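Local structure of Aln2 (Streptomyces sp. CM020, 6P7L) at residues 114-119 with 150-155; 41-46 with 143-148; 61-66 with 155-160. The protein probably takes part in biosynthesis of the polyketide antibiotic alnumycin, as a member of the SnoaL-like branch of the NTF2-like superfamily. All coordinates share one frame; numbering follows the deposited sequence.

Contact 1: 114-119 with 150-155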
loop_
_atom_site.group_PDB
_atom_site.type_symbol
_atom_site.label_atom_id
_atom_site.label_comp_id
_atom_site.label_asym_id
_atom_site.label_seq_id
_atom_site.Cartn_x
_atom_site.Cartn_y
_atom_site.Cartn_z
ATOM N N GLY A 114 -10.527 7.274 23.203
ATOM C CA GLY A 114 -10.248 6.049 22.491
ATOM C C GLY A 114 -10.850 5.953 21.105
ATOM O O GLY A 114 -10.541 5.007 20.370
ATOM N N THR A 115 -11.692 6.895 20.713
ATOM C CA THR A 115 -12.213 6.880 19.356
ATOM C C THR A 115 -11.088 7.164 18.366
ATOM O O THR A 115 -10.275 8.082 18.557
ATOM C CB THR A 115 -13.321 7.918 19.192
ATOM O OG1 THR A 115 -14.379 7.618 20.113
ATOM C CG2 THR A 115 -13.837 7.869 17.780
ATOM N N VAL A 116 -11.051 6.375 17.303
ATOM C CA VAL A 116 -10.018 6.459 16.279
ATOM C C VAL A 116 -10.606 6.976 14.976
ATOM O O VAL A 116 -11.628 6.471 14.502
ATOM C CB VAL A 116 -9.348 5.088 16.058
ATOM C CG1 VAL A 116 -8.314 5.223 14.985
ATOM C CG2 VAL A 116 -8.778 4.564 17.362
ATOM N N SER A 117 -9.981 8.001 14.402
ATOM C CA SER A 117 -10.391 8.551 13.111
ATOM C C SER A 117 -9.298 8.231 12.104
ATOM O O SER A 117 -8.117 8.473 12.380
ATOM C CB SER A 117 -10.598 10.077 13.188
ATOM O OG SER A 117 -11.671 10.417 14.035
ATOM N N THR A 118 -9.683 7.707 10.947
ATOM C CA THR A 118 -8.734 7.479 9.870
ATOM C C THR A 118 -9.230 8.104 8.565
ATOM O O THR A 118 -10.427 8.344 8.357
ATOM C CB THR A 118 -8.455 5.981 9.649
ATOM O OG1 THR A 118 -9.610 5.387 9.041
ATOM C CG2 THR A 118 -8.093 5.251 10.961
ATOM N N SER A 119 -8.282 8.384 7.673
ATOM C CA SER A 119 -8.573 8.827 6.312
ATOM C C SER A 119 -7.551 8.134 5.433
ATOM O O SER A 119 -6.381 7.971 5.820
ATOM C CB SER A 119 -8.504 10.356 6.152
ATOM O OG SER A 119 -7.158 10.829 6.064
ATOM N N GLY A 150 -12.410 -4.501 24.090
ATOM C CA GLY A 150 -10.985 -4.496 23.866
ATOM C C GLY A 150 -10.553 -4.552 22.426
ATOM O O GLY A 150 -9.346 -4.498 22.165
ATOM N N VAL A 151 -11.489 -4.662 21.485
ATOM C CA VAL A 151 -11.118 -4.859 20.090
ATOM C C VAL A 151 -11.724 -3.733 19.271
ATOM O O VAL A 151 -12.802 -3.222 19.581
ATOM C CB VAL A 151 -11.564 -6.228 19.539
ATOM C CG1 VAL A 151 -11.065 -7.360 20.428
ATOM C CG2 VAL A 151 -13.062 -6.257 19.389
ATOM N N LEU A 152 -11.039 -3.367 18.200
ATOM C CA LEU A 152 -11.567 -2.326 17.326
ATOM C C LEU A 152 -12.749 -2.820 16.502
ATOM O O LEU A 152 -12.795 -3.982 16.065
ATOM C CB LEU A 152 -10.470 -1.816 16.406
ATOM C CG LEU A 152 -9.433 -0.899 17.038
ATOM C CD1 LEU A 152 -8.458 -0.475 15.903
ATOM C CD2 LEU A 152 -10.018 0.312 17.721
ATOM N N ARG A 153 -13.695 -1.907 16.281
ATOM C CA ARG A 153 -14.871 -2.101 15.444
ATOM C C ARG A 153 -15.109 -0.829 14.639
ATOM O O ARG A 153 -14.774 0.275 15.082
ATOM C CB ARG A 153 -16.112 -2.401 16.295
ATOM C CG ARG A 153 -15.930 -3.564 17.264
ATOM C CD ARG A 153 -16.187 -4.927 16.588
ATOM N NE ARG A 153 -17.596 -5.066 16.231
ATOM C CZ ARG A 153 -18.574 -5.359 17.076
ATOM N NH1 ARG A 153 -18.312 -5.574 18.352
ATOM N NH2 ARG A 153 -19.829 -5.433 16.642
ATOM N N SER A 154 -15.721 -0.980 13.476
ATOM C CA SER A 154 -16.094 0.167 12.651
ATOM C C SER A 154 -17.377 0.804 13.183
ATOM O O SER A 154 -18.364 0.103 13.442
ATOM C CB SER A 154 -16.277 -0.270 11.207
ATOM O OG SER A 154 -15.064 -0.270 10.474
ATOM N N ARG A 155 -17.349 2.127 13.375
ATOM C CA ARG A 155 -18.532 2.901 13.760
ATOM C C ARG A 155 -19.124 3.713 12.621
ATOM O O ARG A 155 -20.351 3.820 12.502
ATOM C CB ARG A 155 -18.204 3.832 14.927
ATOM C CG ARG A 155 -19.383 4.695 15.362
ATOM C CD ARG A 155 -19.080 5.452 16.667
ATOM N NE ARG A 155 -18.588 6.808 16.420
ATOM C CZ ARG A 155 -18.158 7.635 17.365
ATOM N NH1 ARG A 155 -18.153 7.251 18.631
ATOM N NH2 ARG A 155 -17.726 8.848 17.041
#
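Val116 and Leu152 lie across a gap wider than one strand spacing, with CA atoms 9.0 Å apart. Thr115 and Arg155 are similarly distant, at 9.3 Å between CA atoms. The cause is strand 133-148, which lies between the two segments in the sheet. It pairs antiparallel with each of them, so strands 116-127 and 151-161 run in the same sense. Val116 bonds through its backbone to Leu145, and Arg153 to Val146. The segments therefore meet by side chains alone, in two places.

The first is apolar. Leu152 has CG anti to its carbonyl carbon (chi1 -75°), and its end comes nearer to Val116 than its base does. Leu152 CD2 meets Val116 CG2 at 4.4 Å, a loose touch. Helix 34-52 covers this pair: Leu36 packs on Val116, and Glu39 and Val40 on Leu152.

The second lies by Thr144, whose side chain points away from that helix. Arg155 reaches out along Thr144 and bends at chi3 (95°), which brings its guanidinium beside Thr115. The two side chains cross at about a right angle. Thr115 CG2 sits over one face of the guanidinium, 4.1 Å from Arg155 NH2. Thr115 OG1 is also 4.1 Å from Arg155 NH1, too far for a bond; this hydroxyl bonds to Asp113 instead.

The chemistry is thus van der Waals contact between second-neighbour strands. An apolar pair meets under the helix, and a methyl group covers part of a charged group at the more exposed side. The pairing itself is left to the strand in between.

Contact 2: 41-46 with 143-148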
loop_
_atom_site.group_PDB
_atom_site.type_symbol
_atom_site.label_atom_id
_atom_site.label_comp_id
_atom_site.label_asym_id
_atom_site.label_seq_id
_atom_site.Cartn_x
_atom_site.Cartn_y
_atom_site.Cartn_z
ATOM N N THR A 41 -3.864 -1.406 11.300
ATOM C CA THR A 41 -3.519 -2.110 10.061
ATOM C C THR A 41 -4.082 -3.522 10.063
ATOM O O THR A 41 -4.489 -4.042 9.013
ATOM C CB THR A 41 -2.010 -2.197 9.811
ATOM O OG1 THR A 41 -1.374 -3.128 10.712
ATOM C CG2 THR A 41 -1.334 -0.824 9.894
ATOM N N GLN A 42 -4.080 -4.166 11.223
ATOM C CA GLN A 42 -4.544 -5.553 11.311
ATOM C C GLN A 42 -6.062 -5.613 11.218
ATOM O O GLN A 42 -6.617 -6.541 10.621
ATOM C CB GLN A 42 -4.042 -6.205 12.605
ATOM C CG GLN A 42 -2.518 -6.268 12.672
ATOM C CD GLN A 42 -1.943 -6.964 11.459
ATOM O OE1 GLN A 42 -2.054 -8.186 11.314
ATOM N NE2 GLN A 42 -1.437 -6.165 10.517
ATOM N N PHE A 43 -6.755 -4.648 11.832
ATOM C CA PHE A 43 -8.205 -4.574 11.687
ATOM C C PHE A 43 -8.608 -4.488 10.218
ATOM O O PHE A 43 -9.475 -5.229 9.749
ATOM C CB PHE A 43 -8.737 -3.364 12.446
ATOM C CG PHE A 43 -10.217 -3.133 12.242
ATOM C CD1 PHE A 43 -11.162 -3.850 12.947
ATOM C CD2 PHE A 43 -10.643 -2.171 11.333
ATOM C CE1 PHE A 43 -12.508 -3.607 12.753
ATOM C CE2 PHE A 43 -11.968 -1.949 11.121
ATOM C CZ PHE A 43 -12.907 -2.671 11.833
ATOM N N TYR A 44 -7.981 -3.593 9.477
ATOM C CA TYR A 44 -8.386 -3.372 8.093
ATOM C C TYR A 44 -7.993 -4.545 7.188
ATOM O O TYR A 44 -8.754 -4.917 6.279
ATOM C CB TYR A 44 -7.750 -2.088 7.587
ATOM C CG TYR A 44 -8.417 -0.814 7.996
ATOM C CD1 TYR A 44 -9.792 -0.655 7.893
ATOM C CD2 TYR A 44 -7.684 0.234 8.523
ATOM C CE1 TYR A 44 -10.400 0.527 8.273
ATOM C CE2 TYR A 44 -8.278 1.405 8.860
ATOM C CZ TYR A 44 -9.621 1.568 8.757
ATOM O OH TYR A 44 -10.240 2.731 9.125
ATOM N N ALA A 45 -6.822 -5.145 7.430
ATOM C CA ALA A 45 -6.425 -6.303 6.643
ATOM C C ALA A 45 -7.464 -7.407 6.796
ATOM O O ALA A 45 -7.931 -7.994 5.804
ATOM C CB ALA A 45 -5.031 -6.790 7.081
ATOM N N ARG A 46 -7.851 -7.691 8.045
ATOM C CA ARG A 46 -8.831 -8.751 8.280
ATOM C C ARG A 46 -10.199 -8.342 7.752
ATOM O O ARG A 46 -10.930 -9.165 7.173
ATOM C CB ARG A 46 -8.869 -9.076 9.769
ATOM C CG ARG A 46 -7.508 -9.730 10.251
ATOM C CD ARG A 46 -7.501 -10.307 11.616
ATOM N NE ARG A 46 -6.493 -11.378 11.685
ATOM C CZ ARG A 46 -5.207 -11.185 11.964
ATOM N NH1 ARG A 46 -4.755 -9.965 12.224
ATOM N NH2 ARG A 46 -4.367 -12.209 12.004
ATOM N N ASP A 143 -13.061 6.965 8.116
ATOM C CA ASP A 143 -13.673 6.042 9.055
ATOM C C ASP A 143 -13.583 6.569 10.483
ATOM O O ASP A 143 -12.664 7.316 10.834
ATOM C CB ASP A 143 -12.957 4.667 9.073
ATOM C CG ASP A 143 -13.257 3.801 7.874
ATOM O OD1 ASP A 143 -14.279 4.028 7.186
ATOM O OD2 ASP A 143 -12.396 2.897 7.631
ATOM N N THR A 144 -14.488 6.115 11.339
ATOM C CA THR A 144 -14.241 6.162 12.773
ATOM C C THR A 144 -14.323 4.733 13.289
ATOM O O THR A 144 -15.184 3.945 12.845
ATOM C CB THR A 144 -15.222 7.057 13.554
ATOM O OG1 THR A 144 -16.506 6.433 13.601
ATOM C CG2 THR A 144 -15.305 8.427 12.928
ATOM N N LEU A 145 -13.397 4.404 14.186
ATOM C CA LEU A 145 -13.345 3.111 14.849
ATOM C C LEU A 145 -13.502 3.310 16.347
ATOM O O LEU A 145 -13.092 4.334 16.917
ATOM C CB LEU A 145 -12.021 2.370 14.566
ATOM C CG LEU A 145 -11.538 2.406 13.126
ATOM C CD1 LEU A 145 -10.103 1.891 13.011
ATOM C CD2 LEU A 145 -12.483 1.640 12.251
ATOM N N VAL A 146 -14.091 2.306 16.991
ATOM C CA VAL A 146 -14.286 2.333 18.430
ATOM C C VAL A 146 -13.879 0.979 18.987
ATOM O O VAL A 146 -13.883 -0.030 18.288
ATOM C CB VAL A 146 -15.732 2.671 18.816
ATOM C CG1 VAL A 146 -16.089 4.076 18.372
ATOM C CG2 VAL A 146 -16.720 1.624 18.253
ATOM N N ARG A 147 -13.539 0.966 20.267
ATOM C CA ARG A 147 -13.104 -0.248 20.946
ATOM C C ARG A 147 -14.280 -0.866 21.698
ATOM O O ARG A 147 -14.947 -0.182 22.477
ATOM C CB ARG A 147 -11.960 0.074 21.907
ATOM C CG ARG A 147 -11.191 -1.118 22.407
ATOM C CD ARG A 147 -9.966 -0.634 23.172
ATOM N NE ARG A 147 -9.087 0.166 22.310
ATOM C CZ ARG A 147 -8.298 -0.355 21.380
ATOM N NH1 ARG A 147 -8.302 -1.671 21.222
ATOM N NH2 ARG A 147 -7.518 0.429 20.611
ATOM N N VAL A 148 -14.542 -2.154 21.452
ATOM C CA VAL A 148 -15.637 -2.871 22.103
ATOM C C VAL A 148 -15.072 -4.160 22.655
ATOM O O VAL A 148 -14.552 -4.988 21.892
ATOM C CB VAL A 148 -16.803 -3.162 21.131
ATOM C CG1 VAL A 148 -17.909 -3.943 21.824
ATOM C CG2 VAL A 148 -17.324 -1.855 20.579
#
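Tyr44 and Asp143 supply the polar part of this contact. The side chains approach from opposite directions, and Tyr44 OH donates to Asp143 OD2 at 2.6 Å. The oxygen accepts through its anti lone pair, on the side away from OD1. It lies at the edge of the tyrosine ring, near the ring plane, and the carboxylate is turned 35° from that plane. Both ends have further partners. Tyr44 OH also bonds to Thr118 OG1. Asp143 OD2 also bonds to Tyr120 OH, while OD1 forms a salt bridge with Arg157. The buried carboxylate is therefore held through both oxygens, which should fix its rotation.

The apolar part centres on Leu145, which points at the helix. Leu145 CD2 touches Phe43 CE2 at 3.8 Å, and both methyls, CD1 and CD2, come within 4.0 Å of Tyr44 OH. CD1 lies 4.3 Å from Tyr44 CZ. Phe43 has CG anti to its backbone N (chi1 174°), which directs its ring to the strand. The two rings also meet: Phe43 CD2 stands 3.8 Å above one face of the Tyr44 ring, offset toward the rim.

Helix 34-52 thus lies across the sheet, as in the NTF2-like fold. The axes of segments 41-46 and 143-148 come within 11.9 Å, at 106°. Strands 116-127 and 151-161 flank strand 133-148 and add Val116 and Ser154 to the same layer. The third subunit packs against the helix, where Gln42 bonds to the backbone of Met106 and Val108 of that subunit.

Contact 3: 61-66 with 155-160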
loop_
_atom_site.group_PDB
_atom_site.type_symbol
_atom_site.label_atom_id
_atom_site.label_comp_id
_atom_site.label_asym_id
_atom_site.label_seq_id
_atom_site.Cartn_x
_atom_site.Cartn_y
_atom_site.Cartn_z
ATOM N N ALA A 61 -19.979 -7.990 10.666
ATOM C CA ALA A 61 -19.834 -8.174 12.110
ATOM C C ALA A 61 -18.736 -7.303 12.694
ATOM O O ALA A 61 -18.671 -7.134 13.926
ATOM C CB ALA A 61 -19.549 -9.653 12.411
ATOM N N THR A 62 -17.870 -6.751 11.847
ATOM C CA THR A 62 -16.869 -5.831 12.357
ATOM C C THR A 62 -17.456 -4.459 12.663
ATOM O O THR A 62 -16.769 -3.637 13.293
ATOM C CB THR A 62 -15.693 -5.634 11.382
ATOM O OG1 THR A 62 -16.111 -4.922 10.204
ATOM C CG2 THR A 62 -15.016 -6.956 11.022
ATOM N N PHE A 63 -18.714 -4.209 12.265
ATOM C CA PHE A 63 -19.376 -2.938 12.534
ATOM C C PHE A 63 -20.199 -3.029 13.818
ATOM O O PHE A 63 -20.736 -4.082 14.161
ATOM C CB PHE A 63 -20.301 -2.533 11.363
ATOM C CG PHE A 63 -19.561 -2.056 10.154
ATOM C CD1 PHE A 63 -18.959 -2.965 9.293
ATOM C CD2 PHE A 63 -19.468 -0.708 9.868
ATOM C CE1 PHE A 63 -18.247 -2.528 8.207
ATOM C CE2 PHE A 63 -18.749 -0.273 8.758
ATOM C CZ PHE A 63 -18.137 -1.192 7.960
ATOM N N VAL A 64 -20.272 -1.912 14.551
ATOM C CA VAL A 64 -21.086 -1.864 15.764
ATOM C C VAL A 64 -22.555 -1.629 15.435
ATOM O O VAL A 64 -22.928 -1.202 14.345
ATOM C CB VAL A 64 -20.569 -0.799 16.747
ATOM C CG1 VAL A 64 -19.131 -1.082 17.101
ATOM C CG2 VAL A 64 -20.774 0.600 16.185
ATOM N N ALA A 65 -23.407 -1.900 16.423
ATOM C CA ALA A 65 -24.822 -1.589 16.281
ATOM C C ALA A 65 -24.991 -0.106 15.952
ATOM O O ALA A 65 -24.299 0.751 16.503
ATOM C CB ALA A 65 -25.584 -1.924 17.556
ATOM N N GLY A 66 -25.899 0.195 15.036
ATOM C CA GLY A 66 -26.100 1.580 14.632
ATOM C C GLY A 66 -24.982 2.220 13.831
ATOM O O GLY A 66 -25.052 3.429 13.580
ATOM N N ARG A 155 -17.349 2.127 13.375
ATOM C CA ARG A 155 -18.532 2.901 13.760
ATOM C C ARG A 155 -19.124 3.713 12.621
ATOM O O ARG A 155 -20.351 3.820 12.502
ATOM C CB ARG A 155 -18.204 3.832 14.927
ATOM C CG ARG A 155 -19.383 4.695 15.362
ATOM C CD ARG A 155 -19.080 5.452 16.667
ATOM N NE ARG A 155 -18.588 6.808 16.420
ATOM C CZ ARG A 155 -18.158 7.635 17.365
ATOM N NH1 ARG A 155 -18.153 7.251 18.631
ATOM N NH2 ARG A 155 -17.726 8.848 17.041
ATOM N N SER A 156 -18.273 4.272 11.765
ATOM C CA SER A 156 -18.678 5.149 10.681
ATOM C C SER A 156 -17.751 4.871 9.518
ATOM O O SER A 156 -16.567 4.620 9.732
ATOM C CB SER A 156 -18.535 6.664 11.108
ATOM O OG SER A 156 -18.578 7.551 10.000
ATOM N N ARG A 157 -18.280 4.867 8.298
ATOM C CA ARG A 157 -17.449 4.824 7.101
ATOM C C ARG A 157 -18.096 5.780 6.098
ATOM O O ARG A 157 -19.302 5.668 5.837
ATOM C CB ARG A 157 -17.352 3.413 6.523
ATOM C CG ARG A 157 -16.627 3.351 5.191
ATOM C CD ARG A 157 -16.028 1.994 4.860
ATOM N NE ARG A 157 -14.994 1.690 5.819
ATOM C CZ ARG A 157 -14.543 0.474 6.125
ATOM N NH1 ARG A 157 -15.005 -0.605 5.489
ATOM N NH2 ARG A 157 -13.621 0.356 7.081
ATOM N N VAL A 158 -17.315 6.705 5.543
ATOM C CA VAL A 158 -17.811 7.642 4.522
ATOM C C VAL A 158 -16.887 7.548 3.314
ATOM O O VAL A 158 -15.683 7.788 3.436
ATOM C CB VAL A 158 -17.853 9.086 5.049
ATOM C CG1 VAL A 158 -18.313 10.067 3.951
ATOM C CG2 VAL A 158 -18.757 9.199 6.285
ATOM N N ILE A 159 -17.436 7.205 2.159
ATOM C CA ILE A 159 -16.666 7.007 0.932
ATOM C C ILE A 159 -16.962 8.165 -0.015
ATOM O O ILE A 159 -18.129 8.428 -0.323
ATOM C CB ILE A 159 -17.028 5.667 0.272
ATOM C CG1 ILE A 159 -16.617 4.516 1.201
ATOM C CG2 ILE A 159 -16.372 5.541 -1.079
ATOM C CD1 ILE A 159 -17.239 3.205 0.844
ATOM N N GLU A 160 -15.920 8.868 -0.466
ATOM C CA GLU A 160 -16.052 9.891 -1.504
ATOM C C GLU A 160 -15.375 9.331 -2.748
ATOM O O GLU A 160 -14.172 9.040 -2.716
ATOM C CB GLU A 160 -15.414 11.218 -1.074
ATOM C CG GLU A 160 -16.199 11.909 0.042
ATOM C CD GLU A 160 -15.645 13.265 0.405
ATOM O OE1 GLU A 160 -14.853 13.818 -0.386
ATOM O OE2 GLU A 160 -16.009 13.783 1.480
#
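Phe63 turns the edge of its ring to the guanidinium of Arg157. Phe63 CZ stands 4.0 Å above one face of that group, offset toward its rim, and the nearest atom there is Arg157 NH1, also at 4.0 Å. Seen from the ring, this nitrogen lies near the ring plane, at the edge. The two planes are 77° apart. Since the guanidinium does not lie over the ring face, this is not a cation-pi stack. Phe63 also meets Phe59 edge-to-face.

Arg157 extends with CG anti to its backbone N and then bends at chi3. Its polar atoms have partners of their own. NE makes a salt bridge with Asp143, NH2 bonds to Gln47, and NH1 to a glycerol, probably from the crystallisation liquor. With these bonds the guanidinium is likely held in place beside Phe63.

Strand 151-161 carries a classic beta bulge here, with Arg155 and Ser156 both facing Thr144 of strand 133-148. Arg155 has the backbone angles of the first bulge residue, phi -105° and psi -37°.

Val64 points at the bulge. Its CG2 rests 4.0 Å from Arg155 CA and 4.3 Å from Arg155 CB, so it meets the base of that side chain, whose CB is directed away from 61-66. Backbone bonds from Thr62 and Val64 to Ser154 hold the short strand 63-64 alongside. The chain then turns a corner at Ala65 and Gly66.

How the contacts relate
From the N terminus, helix segment 41-46 comes first and is met by strand segment 143-148, so contact 2 closes a loop of 96 intervening residues. Segment 61-66 follows and pairs up with 155-160, closing contact 3. Segment 114-119 opens the short loop of contact 1, which 150-155 closes. Contact 1 is nested inside contact 3, and the two share Arg155. Contact 2 crosses both of the others. Contact 2 ties the long N-terminal helix to the sheet. Contact 1 joins the two strands flanking 133-148, and contact 3 brings in the short strand 63-64. Strands 133-148 and 151-161, neighbours in the sheet, connect contacts 2 and 3.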